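Local coordinates for protein soluble lytic murein transglycosylase (Escherichia coli, PDB 1QSA) that cleaves the glycosidic bonds between N-acetylmuramic acid and N-acetylglucosamine in peptidoglycan, forming a 1,6-anhydro bond in the muramic acid product, at residues S469-I474 with I529-L534; G493-M498 with E524-I529. All coordinates share one frame; numbering follows the deposited sequence. Where two conformers were deposited one is given.

Interaction 1 of 2, residues S469-I474 with I529-L534; sequences SYAMAI and IGTSYL
In the largely helical, lysozyme-like catalytic domain of this transglycosylase, Leu534 reaches from helix 523-540 into a shallow notch that Tyr470, Ala471 and Ile474 form on helix 468-479. The two helices run at 110° to one another, with the axes of these short segments 10.8 Å apart at closest approach. No hydrogen bond joins them, so the fit rests on apolar packing, most of it through one leucine.

Both methyl groups of Leu534 lie 3.8 Å from CE2 of the Tyr470 ring. CD1 extends toward the phenol end, 3.7 Å from the OH of Tyr470, and approaches the ring obliquely. CD2 extends toward the helix backbone, 3.8 Å from the CA of Ala471, and also lies 3.9 Å from Ile474 CG1. With CG of Leu534 anti to its own backbone N (chi1 -172°), the fork is carried out across the gap to straddle these neighbours. Within helix 468-479, Ile474 CG1 covers one face of the Tyr470 ring near its rim, one turn further on. The phenol oxygen is hydrogen-bonded to Ser549 and Ser548, which fixes the far end of the ring against which the leucine packs.

A turn before Leu534, Thr531 adds a lighter touch: its CG2 methyl meets the CB of Ala471 at 4.2 Å, while OG1 is bound to the carbonyl oxygens of Ile527 and Asn528 in its own helix. Such small residues where the helices come nearest, at Ala471 and Thr531, with a leucine packed into the groove between Tyr470, Ala471 and Ile474, fit the crossed-helix core of a lysozyme-like domain.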
ATOM      1  N   SER A 469      -2.787 -12.672 -21.862  1.00 10.38           N
ATOM      2  CA  SER A 469      -1.792 -12.740 -20.793  1.00 10.59           C
ATOM      3  C   SER A 469      -1.544 -11.366 -20.166  1.00  9.30           C
ATOM      4  O   SER A 469      -1.390 -11.244 -18.949  1.00 11.99           O
ATOM      5  CB  SER A 469      -0.474 -13.315 -21.339  1.00 11.48           C
ATOM      6  OG  SER A 469       0.112 -12.441 -22.303  1.00 10.83           O
ATOM      7  N   TYR A 470      -1.541 -10.341 -21.009  1.00 10.26           N
ATOM      8  CA  TYR A 470      -1.304  -8.980 -20.564  1.00  8.44           C
ATOM      9  C   TYR A 470      -2.448  -8.467 -19.685  1.00  9.42           C
ATOM     10  O   TYR A 470      -2.196  -7.860 -18.637  1.00  8.24           O
ATOM     11  CB  TYR A 470      -1.060  -8.070 -21.770  1.00  8.58           C
ATOM     12  CG  TYR A 470      -0.848  -6.633 -21.389  1.00  9.70           C
ATOM     13  CD1 TYR A 470       0.124  -6.278 -20.441  1.00  9.15           C
ATOM     14  CD2 TYR A 470      -1.652  -5.624 -21.929  1.00  9.49           C
ATOM     15  CE1 TYR A 470       0.284  -4.946 -20.033  1.00  9.43           C
ATOM     16  CE2 TYR A 470      -1.499  -4.298 -21.533  1.00  9.77           C
ATOM     17  CZ  TYR A 470      -0.534  -3.968 -20.587  1.00  9.44           C
ATOM     18  OH  TYR A 470      -0.414  -2.654 -20.177  1.00  8.10           O
ATOM     19  N   ALA A 471      -3.694  -8.683 -20.118  1.00  9.07           N
ATOM     20  CA  ALA A 471      -4.863  -8.269 -19.318  1.00  9.01           C
ATOM     21  C   ALA A 471      -4.827  -8.976 -17.959  1.00  8.89           C
ATOM     22  O   ALA A 471      -5.105  -8.375 -16.915  1.00  9.18           O
ATOM     23  CB  ALA A 471      -6.152  -8.598 -20.043  1.00 10.67           C
ATOM     24  N   MET A 472      -4.444 -10.249 -17.969  1.00  7.58           N
ATOM     25  CA  MET A 472      -4.327 -11.021 -16.740  1.00  8.57           C
ATOM     26  C   MET A 472      -3.228 -10.490 -15.819  1.00  8.72           C
ATOM     27  O   MET A 472      -3.428 -10.426 -14.607  1.00  9.54           O
ATOM     28  CB  MET A 472      -4.137 -12.505 -17.061  1.00  9.16           C
ATOM     29  CG  MET A 472      -5.404 -13.094 -17.662  1.00 10.47           C
ATOM     30  SD  MET A 472      -5.258 -14.790 -18.227  1.00 12.53           S
ATOM     31  CE  MET A 472      -5.459 -15.702 -16.677  1.00 11.76           C
ATOM     32  N   ALA A 473      -2.099 -10.072 -16.392  1.00  7.82           N
ATOM     33  CA  ALA A 473      -0.991  -9.507 -15.614  1.00  8.05           C
ATOM     34  C   ALA A 473      -1.460  -8.233 -14.909  1.00  8.29           C
ATOM     35  O   ALA A 473      -1.117  -7.998 -13.752  1.00  8.93           O
ATOM     36  CB  ALA A 473       0.197  -9.182 -16.525  1.00  8.38           C
ATOM     37  N   ILE A 474      -2.188  -7.389 -15.637  1.00  9.18           N
ATOM     38  CA  ILE A 474      -2.701  -6.132 -15.074  1.00  8.55           C
ATOM     39  C   ILE A 474      -3.638  -6.432 -13.897  1.00  9.67           C
ATOM     40  O   ILE A 474      -3.508  -5.847 -12.813  1.00  8.12           O
ATOM     41  CB  ILE A 474      -3.414  -5.287 -16.178  1.00  9.40           C
ATOM     42  CG1 ILE A 474      -2.371  -4.708 -17.158  1.00  7.77           C
ATOM     43  CG2 ILE A 474      -4.282  -4.163 -15.553  1.00  9.11           C
ATOM     44  CD1 ILE A 474      -1.637  -3.447 -16.647  1.00  9.93           C
ATOM     45  N   ILE A 529     -15.234  -3.876 -18.756  1.00  9.08           N
ATOM     46  CA  ILE A 529     -14.866  -2.464 -18.730  1.00  9.81           C
ATOM     47  C   ILE A 529     -13.359  -2.233 -18.622  1.00 10.22           C
ATOM     48  O   ILE A 529     -12.806  -1.337 -19.276  1.00 10.00           O
ATOM     49  CB  ILE A 529     -15.629  -1.734 -17.602  1.00 10.49           C
ATOM     50  CG1 ILE A 529     -17.129  -1.806 -17.901  1.00 10.43           C
ATOM     51  CG2 ILE A 529     -15.176  -0.258 -17.485  1.00 12.27           C
ATOM     52  CD1 ILE A 529     -18.037  -1.273 -16.798  1.00 12.32           C
ATOM     53  N   GLY A 530     -12.692  -3.091 -17.858  1.00  8.88           N
ATOM     54  CA  GLY A 530     -11.255  -2.959 -17.673  1.00  9.06           C
ATOM     55  C   GLY A 530     -10.472  -3.296 -18.923  1.00  8.97           C
ATOM     56  O   GLY A 530      -9.539  -2.565 -19.290  1.00 11.43           O
ATOM     57  N   THR A 531     -10.823  -4.390 -19.599  1.00 10.23           N
ATOM     58  CA  THR A 531     -10.120  -4.738 -20.848  1.00 10.89           C
ATOM     59  C   THR A 531     -10.366  -3.658 -21.911  1.00  8.87           C
ATOM     60  O   THR A 531      -9.515  -3.393 -22.749  1.00  9.86           O
ATOM     61  CB  THR A 531     -10.526  -6.117 -21.435  1.00 11.63           C
ATOM     62  OG1 THR A 531     -11.941  -6.169 -21.680  1.00 12.02           O
ATOM     63  CG2 THR A 531     -10.084  -7.257 -20.514  1.00 11.54           C
ATOM     64  N   SER A 532     -11.539  -3.042 -21.870  1.00  9.84           N
ATOM     65  CA  SER A 532     -11.860  -1.962 -22.798  1.00 10.15           C
ATOM     66  C   SER A 532     -10.943  -0.749 -22.557  1.00 10.05           C
ATOM     67  O   SER A 532     -10.304  -0.267 -23.491  1.00  9.92           O
ATOM     68  CB  SER A 532     -13.331  -1.560 -22.710  0.72  9.08           C
ATOM     69  OG  SER A 532     -14.138  -2.551 -23.323  0.72  9.90           O
ATOM     70  N   TYR A 533     -10.795  -0.317 -21.303  1.00  9.01           N
ATOM     71  CA  TYR A 533      -9.917   0.830 -21.039  1.00 10.62           C
ATOM     72  C   TYR A 533      -8.459   0.481 -21.349  1.00 11.05           C
ATOM     73  O   TYR A 533      -7.724   1.283 -21.942  1.00 11.10           O
ATOM     74  CB  TYR A 533     -10.048   1.313 -19.595  1.00 10.82           C
ATOM     75  CG  TYR A 533      -9.315   2.626 -19.365  1.00 11.74           C
ATOM     76  CD1 TYR A 533      -9.727   3.796 -20.013  1.00 13.09           C
ATOM     77  CD2 TYR A 533      -8.154   2.673 -18.593  1.00 13.77           C
ATOM     78  CE1 TYR A 533      -8.983   4.983 -19.907  1.00 14.61           C
ATOM     79  CE2 TYR A 533      -7.404   3.861 -18.481  1.00 14.90           C
ATOM     80  CZ  TYR A 533      -7.822   4.998 -19.144  1.00 15.35           C
ATOM     81  OH  TYR A 533      -7.042   6.142 -19.100  1.00 16.88           O
ATOM     82  N   LEU A 534      -8.049  -0.733 -20.980  1.00  9.18           N
ATOM     83  CA  LEU A 534      -6.674  -1.177 -21.229  1.00  8.65           C
ATOM     84  C   LEU A 534      -6.391  -1.191 -22.733  1.00  9.86           C
ATOM     85  O   LEU A 534      -5.340  -0.720 -23.178  1.00 10.09           O
ATOM     86  CB  LEU A 534      -6.460  -2.559 -20.611  1.00  7.93           C
ATOM     87  CG  LEU A 534      -5.017  -3.098 -20.616  1.00  9.06           C
ATOM     88  CD1 LEU A 534      -4.083  -2.161 -19.848  1.00  9.55           C
ATOM     89  CD2 LEU A 534      -4.997  -4.502 -20.025  1.00  9.13           C
TER

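Interaction 2 of 2, residues G493-M498 with E524-I529; sequences GLMQIM and ETNINI
Asn526, on helix 523-540 of the Slt-type domain, grips a type I beta turn that runs from Gly493 to Gln496; the turn closes in a G1 beta bulge, with Gln496 and Ile497 both set opposite Ser492. The helix lies against the turn through one buried amide followed by apolar contacts.

Asn526 comes first along the helix. Its CG stands anti to the backbone N, which sends the amide straight at the turn. OD1 accepts a hydrogen bond from Met495 N at 2.8 Å; the bond is bent, 141° at the hydrogen, and the donor is tilted 27° from the carbonyl plane. The same oxygen lies against Met495 CB at 3.4 Å. On the other arm of the amide, ND2 passes 3.5 Å from Gly493 CA and donates to the carbonyl oxygens of Ser492 and Leu520, so both ends of this buried amide are satisfied and its orientation is set. The positive phi of Gly493, beside which ND2 lies so close, suits glycine. The backbone oxygen of Asn526 is met by Ile497 CD1 at 3.3 Å, as the two side chains pass in opposite directions.

Next is Ile527, whose CD1 crosses Leu494 CD1 at 3.9 Å, while its CA faces the sulfur of Met495 more loosely.

At Ile529, the same Ile497 CD1 also rests 4.1 Å from the CB of Ile529.

Behind this surface the turn is braced from within, since Gly493 O accepts from both the backbone N and the side chain of Gln496, the NE2 bond being nearly straight at 176° and lying on a carbonyl lone pair.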
ATOM      1  N   GLY A 493     -12.680  -3.815  -7.720  1.00 12.38           N
ATOM      2  CA  GLY A 493     -12.556  -5.103  -8.368  1.00 10.98           C
ATOM      3  C   GLY A 493     -11.253  -5.578  -8.952  1.00 10.80           C
ATOM      4  O   GLY A 493     -10.189  -5.020  -8.678  1.00 11.51           O
ATOM      5  N   LEU A 494     -11.383  -6.559  -9.846  1.00  9.51           N
ATOM      6  CA  LEU A 494     -10.233  -7.238 -10.442  1.00 10.32           C
ATOM      7  C   LEU A 494      -9.214  -6.352 -11.097  1.00  9.37           C
ATOM      8  O   LEU A 494      -8.017  -6.552 -10.908  1.00 10.42           O
ATOM      9  CB  LEU A 494     -10.686  -8.313 -11.434  1.00  9.92           C
ATOM     10  CG  LEU A 494     -11.408  -9.535 -10.839  1.00  9.34           C
ATOM     11  CD1 LEU A 494     -11.922 -10.404 -11.987  1.00  9.00           C
ATOM     12  CD2 LEU A 494     -10.486 -10.329  -9.895  1.00  9.38           C
ATOM     13  N   MET A 495      -9.688  -5.333 -11.806  1.00  9.20           N
ATOM     14  CA  MET A 495      -8.775  -4.429 -12.499  1.00 10.30           C
ATOM     15  C   MET A 495      -8.717  -3.041 -11.865  1.00 11.26           C
ATOM     16  O   MET A 495      -8.175  -2.101 -12.453  1.00  9.99           O
ATOM     17  CB  MET A 495      -9.108  -4.398 -13.996  1.00 10.53           C
ATOM     18  CG  MET A 495      -8.967  -5.794 -14.612  1.00  9.93           C
ATOM     19  SD  MET A 495      -9.245  -5.872 -16.381  1.00 12.02           S
ATOM     20  CE  MET A 495      -7.747  -5.049 -16.982  1.00 11.38           C
ATOM     21  N   GLN A 496      -9.234  -2.954 -10.631  1.00 10.27           N
ATOM     22  CA  GLN A 496      -9.214  -1.726  -9.832  1.00 10.13           C
ATOM     23  C   GLN A 496      -9.618  -0.495 -10.624  1.00 10.45           C
ATOM     24  O   GLN A 496      -8.872   0.487 -10.744  1.00 10.74           O
ATOM     25  CB  GLN A 496      -7.834  -1.570  -9.175  1.00 10.23           C
ATOM     26  CG  GLN A 496      -7.605  -2.571  -8.018  1.00  9.72           C
ATOM     27  CD  GLN A 496      -8.444  -2.221  -6.812  1.00 11.88           C
ATOM     28  OE1 GLN A 496      -8.089  -1.333  -6.034  1.00 13.33           O
ATOM     29  NE2 GLN A 496      -9.582  -2.881  -6.669  1.00 11.14           N
ATOM     30  N   ILE A 497     -10.826  -0.582 -11.159  1.00 11.15           N
ATOM     31  CA  ILE A 497     -11.411   0.457 -11.988  1.00 12.07           C
ATOM     32  C   ILE A 497     -12.066   1.546 -11.146  1.00 12.40           C
ATOM     33  O   ILE A 497     -12.872   1.256 -10.264  1.00 12.59           O
ATOM     34  CB  ILE A 497     -12.469  -0.165 -12.921  1.00 11.14           C
ATOM     35  CG1 ILE A 497     -11.828  -1.260 -13.789  1.00  9.17           C
ATOM     36  CG2 ILE A 497     -13.025   0.900 -13.865  1.00 12.99           C
ATOM     37  CD1 ILE A 497     -12.860  -2.089 -14.556  1.00  9.14           C
ATOM     38  N   MET A 498     -11.686   2.800 -11.414  1.00 13.27           N
ATOM     39  CA  MET A 498     -12.267   3.955 -10.714  1.00 14.43           C
ATOM     40  C   MET A 498     -13.642   4.232 -11.346  1.00 14.02           C
ATOM     41  O   MET A 498     -13.835   4.022 -12.543  1.00 14.32           O
ATOM     42  CB  MET A 498     -11.355   5.182 -10.867  1.00 16.47           C
ATOM     43  CG  MET A 498     -10.052   5.112 -10.052  1.00 16.40           C
ATOM     44  SD  MET A 498     -10.336   5.238  -8.288  1.00 19.20           S
ATOM     45  CE  MET A 498     -10.725   7.004  -8.125  1.00 17.45           C
ATOM     46  N   GLU A 524     -17.160 -10.508 -14.486  1.00 11.38           N
ATOM     47  CA  GLU A 524     -17.370 -10.254 -15.905  1.00 11.04           C
ATOM     48  C   GLU A 524     -17.508  -8.769 -16.250  1.00 11.40           C
ATOM     49  O   GLU A 524     -16.907  -8.300 -17.214  1.00 11.45           O
ATOM     50  CB  GLU A 524     -18.577 -11.043 -16.429  1.00 12.70           C
ATOM     51  CG  GLU A 524     -18.803 -10.829 -17.926  1.00 14.40           C
ATOM     52  CD  GLU A 524     -19.691 -11.896 -18.570  1.00 19.49           C
ATOM     53  OE1 GLU A 524     -20.234 -12.763 -17.850  1.00 20.05           O
ATOM     54  OE2 GLU A 524     -19.830 -11.879 -19.811  1.00 16.66           O
ATOM     55  N   THR A 525     -18.292  -8.034 -15.468  1.00 10.96           N
ATOM     56  CA  THR A 525     -18.479  -6.603 -15.716  1.00 11.18           C
ATOM     57  C   THR A 525     -17.123  -5.892 -15.622  1.00 11.48           C
ATOM     58  O   THR A 525     -16.780  -5.082 -16.487  1.00 12.59           O
ATOM     59  CB  THR A 525     -19.447  -5.974 -14.676  1.00 12.73           C
ATOM     60  OG1 THR A 525     -20.703  -6.667 -14.717  1.00 14.81           O
ATOM     61  CG2 THR A 525     -19.683  -4.498 -14.979  1.00 12.64           C
ATOM     62  N   ASN A 526     -16.363  -6.228 -14.580  1.00 10.80           N
ATOM     63  CA  ASN A 526     -15.064  -5.615 -14.340  1.00  9.51           C
ATOM     64  C   ASN A 526     -14.101  -5.916 -15.501  1.00  9.71           C
ATOM     65  O   ASN A 526     -13.470  -5.015 -16.047  1.00 10.83           O
ATOM     66  CB  ASN A 526     -14.493  -6.116 -13.004  1.00  7.78           C
ATOM     67  CG  ASN A 526     -13.314  -5.304 -12.553  1.00 11.05           C
ATOM     68  OD1 ASN A 526     -12.202  -5.490 -13.041  1.00 11.45           O
ATOM     69  ND2 ASN A 526     -13.548  -4.374 -11.628  1.00 10.39           N
ATOM     70  N   ILE A 527     -14.035  -7.177 -15.913  1.00 10.59           N
ATOM     71  CA  ILE A 527     -13.166  -7.575 -17.021  1.00 10.38           C
ATOM     72  C   ILE A 527     -13.593  -6.899 -18.331  1.00 10.42           C
ATOM     73  O   ILE A 527     -12.758  -6.458 -19.102  1.00 10.36           O
ATOM     74  CB  ILE A 527     -13.111  -9.130 -17.149  1.00 10.83           C
ATOM     75  CG1 ILE A 527     -12.350  -9.709 -15.951  1.00 11.33           C
ATOM     76  CG2 ILE A 527     -12.418  -9.559 -18.442  1.00 11.42           C
ATOM     77  CD1 ILE A 527     -12.519 -11.222 -15.766  1.00 12.82           C
ATOM     78  N   ASN A 528     -14.896  -6.774 -18.547  1.00 10.40           N
ATOM     79  CA  ASN A 528     -15.429  -6.115 -19.747  1.00 10.48           C
ATOM     80  C   ASN A 528     -14.945  -4.646 -19.809  1.00 10.96           C
ATOM     81  O   ASN A 528     -14.263  -4.228 -20.764  1.00 10.65           O
ATOM     82  CB  ASN A 528     -16.964  -6.180 -19.682  1.00 11.32           C
ATOM     83  CG  ASN A 528     -17.650  -5.571 -20.907  1.00 12.84           C
ATOM     84  OD1 ASN A 528     -17.018  -5.305 -21.930  1.00 15.28           O
ATOM     85  ND2 ASN A 528     -18.955  -5.349 -20.798  1.00 14.85           N
ATOM     86  N   ILE A 529     -15.234  -3.876 -18.756  1.00  9.08           N
ATOM     87  CA  ILE A 529     -14.866  -2.464 -18.730  1.00  9.81           C
ATOM     88  C   ILE A 529     -13.359  -2.233 -18.622  1.00 10.22           C
ATOM     89  O   ILE A 529     -12.806  -1.337 -19.276  1.00 10.00           O
ATOM     90  CB  ILE A 529     -15.629  -1.734 -17.602  1.00 10.49           C
ATOM     91  CG1 ILE A 529     -17.129  -1.806 -17.901  1.00 10.43           C
ATOM     92  CG2 ILE A 529     -15.176  -0.258 -17.485  1.00 12.27           C
ATOM     93  CD1 ILE A 529     -18.037  -1.273 -16.798  1.00 12.32           C
TER

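In the fold
Interactions 1 and 2 lie on successive turns of helix 523-540; their segments meet at Ile529, which makes contact in interaction 2. Their centres are about 9 Å apart, and in sequence interaction 2 falls between the outer ends of interaction 1. Met495 joins them: its SD lies 3.8 Å from Gly530 CA, and its CE lies 3.9 Å from Ile474 CG2. Ile497 CD1 adds a further touch, 3.5 Å from Gly530 N. Both contacts border Glu478, the predicted catalytic residue: the side chain of Ile474 comes to about 4 Å of that of Glu478, and that of Met495 to about 5 Å. One helix thus backs both the helix that carries Glu478 and the loop beside it.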